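Local coordinates for protein carbonic anhydrase (Neosartorya fumigata, PDB 7COI) that probably catalyses the reversible hydration of carbon dioxide to hydrogencarbonate, as a zinc-dependent carbonic anhydrase of the beta class, at residues G180-K188 against L197-E205. Residues are numbered along the deposited sequence; the frame is centred on the assembly and turned at random.
Sequences GVAAALGNK and LIPLRQLRE
Ala184, Arg204 and Arg201 bury the most surface here, and between them they join the C-terminal end of helix 180-185 to the flank of helix 197-205. The methyl of Ala184 sits against the root of Leu200, CB to CB 3.4 Å, closer than two such carbons normally pack; the helix axes come within 8.9 Å here and cross at -57°. Two arginines, one helical turn apart, then reach the carbonyls at the helix end. Arg204, with CG anti to its backbone N (chi1 179°) and its chain extended to NE, brings NH1 within 2.9 Å of Ala184 O, a bond bent to 139° at the hydrogen. The same NH1 makes a weak bond to Gly186 O, whereas Leu185 O lies over one face of this guanidinium at a poor angle for bonding. Arg201 leaves its backbone differently, CG beside the N, and holds Gly186 O in a fork of NH1 at 3.0 Å and NH2 at 3.1 Å. NH1 approaches almost in line with the C=O bond, NH2 from above the carbonyl plane. Two positive groups at a helix C-terminus would be expected to complement its dipole. A water links Arg201 NH2 to Lys188 O, and Arg201 NH1 also bonds Ser282 O of the second subunit, so through Arg201 the carbonyl of Gly186 is linked to that subunit. Farther back, Leu197 CD1 packs on Ala183 CB at 3.7 Å, while Leu200 CD1 and CD2 lie by Gly180 and Val181. Helix 179-185 begins just after Cys178, which with His175, at the end of strand 169-175, and Cys119 binds the zinc ion; helix 216-236 meets Val181, Leu185 and Leu200, completing a three-helix packing beside the metal site.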
loop_
_atom_site.group_PDB
_atom_site.type_symbol
_atom_site.label_atom_id
_atom_site.label_comp_id
_atom_site.label_asym_id
_atom_site.label_seq_id
_atom_site.Cartn_x
_atom_site.Cartn_y
_atom_site.Cartn_z
ATOM N N GLY A 180 -11.220 6.825 15.077
ATOM C CA GLY A 180 -9.935 6.972 14.381
ATOM C C GLY A 180 -9.361 8.338 14.621
ATOM O O GLY A 180 -8.176 8.472 14.922
ATOM N N VAL A 181 -10.199 9.365 14.546
ATOM C CA VAL A 181 -9.747 10.746 14.868
ATOM C C VAL A 181 -9.289 10.767 16.338
ATOM O O VAL A 181 -8.197 11.307 16.628
ATOM C CB VAL A 181 -10.865 11.748 14.567
ATOM C CG1 VAL A 181 -10.512 13.129 15.103
ATOM C CG2 VAL A 181 -11.154 11.787 13.066
ATOM N N ALA A 182 -10.072 10.202 17.252
ATOM C CA ALA A 182 -9.703 10.183 18.698
ATOM C C ALA A 182 -8.367 9.439 18.904
ATOM O O ALA A 182 -7.501 9.904 19.683
ATOM C CB ALA A 182 -10.813 9.596 19.522
ATOM N N ALA A 183 -8.162 8.307 18.230
ATOM C CA ALA A 183 -6.906 7.529 18.331
ATOM C C ALA A 183 -5.719 8.429 17.961
ATOM O O ALA A 183 -4.666 8.380 18.651
ATOM C CB ALA A 183 -6.986 6.314 17.450
ATOM N N ALA A 184 -5.852 9.241 16.899
ATOM C CA ALA A 184 -4.764 10.112 16.423
ATOM C C ALA A 184 -4.421 11.188 17.470
ATOM O O ALA A 184 -3.292 11.681 17.460
ATOM C CB ALA A 184 -5.110 10.727 15.091
ATOM N N LEU A 185 -5.382 11.587 18.307
ATOM C CA LEU A 185 -5.154 12.618 19.364
ATOM C C LEU A 185 -4.582 11.975 20.641
ATOM O O LEU A 185 -4.187 12.738 21.563
ATOM C CB LEU A 185 -6.488 13.319 19.649
ATOM C CG LEU A 185 -6.933 14.306 18.572
ATOM C CD1 LEU A 185 -8.433 14.604 18.691
ATOM C CD2 LEU A 185 -6.106 15.586 18.636
ATOM N N GLY A 186 -4.575 10.651 20.731
ATOM C CA GLY A 186 -3.925 9.874 21.821
ATOM C C GLY A 186 -2.482 9.515 21.479
ATOM O O GLY A 186 -2.021 9.850 20.387
ATOM N N ASN A 187 -1.765 8.867 22.373
ATOM C CA ASN A 187 -0.354 8.486 22.123
ATOM C C ASN A 187 -0.162 7.045 22.579
ATOM O O ASN A 187 0.935 6.691 23.018
ATOM C CB ASN A 187 0.621 9.511 22.707
ATOM C CG ASN A 187 0.548 10.842 21.996
ATOM O OD1 ASN A 187 1.344 11.134 21.091
ATOM N ND2 ASN A 187 -0.438 11.639 22.364
ATOM N N LYS A 188 -1.191 6.227 22.364
ATOM C CA LYS A 188 -1.130 4.761 22.514
ATOM C C LYS A 188 -0.763 4.178 21.142
ATOM O O LYS A 188 -1.357 4.628 20.131
ATOM C CB LYS A 188 -2.474 4.261 23.035
ATOM C CG LYS A 188 -2.505 2.793 23.420
ATOM C CD LYS A 188 -3.754 2.415 24.223
ATOM C CE LYS A 188 -4.144 0.953 24.109
ATOM N NZ LYS A 188 -5.526 0.816 23.587
ATOM N N LEU A 197 -3.105 5.926 10.498
ATOM C CA LEU A 197 -3.538 7.192 11.146
ATOM C C LEU A 197 -2.522 8.310 10.956
ATOM O O LEU A 197 -2.821 9.430 11.391
ATOM C CB LEU A 197 -3.794 6.927 12.637
ATOM C CG LEU A 197 -4.994 6.009 12.890
ATOM C CD1 LEU A 197 -5.076 5.665 14.365
ATOM C CD2 LEU A 197 -6.291 6.602 12.381
ATOM N N ILE A 198 -1.398 8.074 10.294
ATOM C CA ILE A 198 -0.333 9.112 10.185
ATOM C C ILE A 198 -0.919 10.428 9.654
ATOM O O ILE A 198 -0.536 11.491 10.174
ATOM C CB ILE A 198 0.855 8.618 9.345
ATOM C CG1 ILE A 198 1.719 7.646 10.129
ATOM C CG2 ILE A 198 1.674 9.806 8.857
ATOM C CD1 ILE A 198 2.713 6.879 9.246
ATOM N N PRO A 199 -1.761 10.464 8.591
ATOM C CA PRO A 199 -2.274 11.739 8.080
ATOM C C PRO A 199 -3.001 12.595 9.120
ATOM O O PRO A 199 -2.893 13.822 9.064
ATOM C CB PRO A 199 -3.227 11.319 6.954
ATOM C CG PRO A 199 -2.623 10.013 6.445
ATOM C CD PRO A 199 -2.168 9.336 7.722
ATOM N N LEU A 200 -3.704 11.936 10.042
ATOM C CA LEU A 200 -4.399 12.608 11.153
ATOM C C LEU A 200 -3.358 13.166 12.127
ATOM O O LEU A 200 -3.552 14.302 12.570
ATOM C CB LEU A 200 -5.352 11.629 11.812
ATOM C CG LEU A 200 -6.615 11.320 11.019
ATOM C CD1 LEU A 200 -7.313 10.107 11.589
ATOM C CD2 LEU A 200 -7.552 12.509 11.060
ATOM N N ARG A 201 -2.286 12.427 12.425
ATOM C CA ARG A 201 -1.203 12.952 13.312
ATOM C C ARG A 201 -0.447 14.084 12.621
ATOM O O ARG A 201 -0.002 15.006 13.325
ATOM C CB ARG A 201 -0.288 11.841 13.794
ATOM C CG ARG A 201 -0.951 10.851 14.717
ATOM C CD ARG A 201 0.055 9.846 15.195
ATOM N NE ARG A 201 -0.654 8.880 15.991
ATOM C CZ ARG A 201 -0.891 9.016 17.278
ATOM N NH1 ARG A 201 -0.389 10.060 17.926
ATOM N NH2 ARG A 201 -1.584 8.085 17.911
ATOM N N GLN A 202 -0.353 14.084 11.287
ATOM C CA GLN A 202 0.302 15.201 10.572
ATOM C C GLN A 202 -0.543 16.477 10.782
ATOM O O GLN A 202 0.045 17.572 11.027
ATOM C CB GLN A 202 0.455 14.876 9.091
ATOM C CG GLN A 202 1.427 13.715 8.843
ATOM C CD GLN A 202 1.490 13.373 7.379
ATOM O OE1 GLN A 202 0.473 13.318 6.691
ATOM N NE2 GLN A 202 2.695 13.173 6.888
ATOM N N LEU A 203 -1.870 16.348 10.671
ATOM C CA LEU A 203 -2.801 17.475 10.911
ATOM C C LEU A 203 -2.714 17.900 12.376
ATOM O O LEU A 203 -2.698 19.129 12.629
ATOM C CB LEU A 203 -4.228 17.071 10.525
ATOM C CG LEU A 203 -4.481 16.958 9.037
ATOM C CD1 LEU A 203 -5.819 16.276 8.784
ATOM C CD2 LEU A 203 -4.426 18.340 8.381
ATOM N N ARG A 204 -2.624 16.937 13.290
ATOM C CA ARG A 204 -2.478 17.253 14.732
ATOM C C ARG A 204 -1.211 18.108 14.962
ATOM O O ARG A 204 -1.291 19.154 15.676
ATOM C CB ARG A 204 -2.438 15.961 15.528
ATOM C CG ARG A 204 -2.256 16.181 17.017
ATOM C CD ARG A 204 -2.205 14.848 17.725
ATOM N NE ARG A 204 -1.912 15.018 19.133
ATOM C CZ ARG A 204 -1.603 14.051 19.965
ATOM N NH1 ARG A 204 -1.563 12.788 19.549
ATOM N NH2 ARG A 204 -1.324 14.364 21.219
ATOM N N GLU A 205 -0.078 17.691 14.393
ATOM C CA GLU A 205 1.203 18.442 14.500
ATOM C C GLU A 205 1.001 19.848 13.936
ATOM O O GLU A 205 1.413 20.805 14.614
ATOM C CB GLU A 205 2.346 17.744 13.762
ATOM C CG GLU A 205 3.653 18.512 13.723
ATOM C CD GLU A 205 4.714 17.865 12.831
ATOM O OE1 GLU A 205 5.424 18.595 12.140
ATOM O OE2 GLU A 205 4.855 16.627 12.852
HETATM O O HOH W 1 -1.769 5.158 17.220
#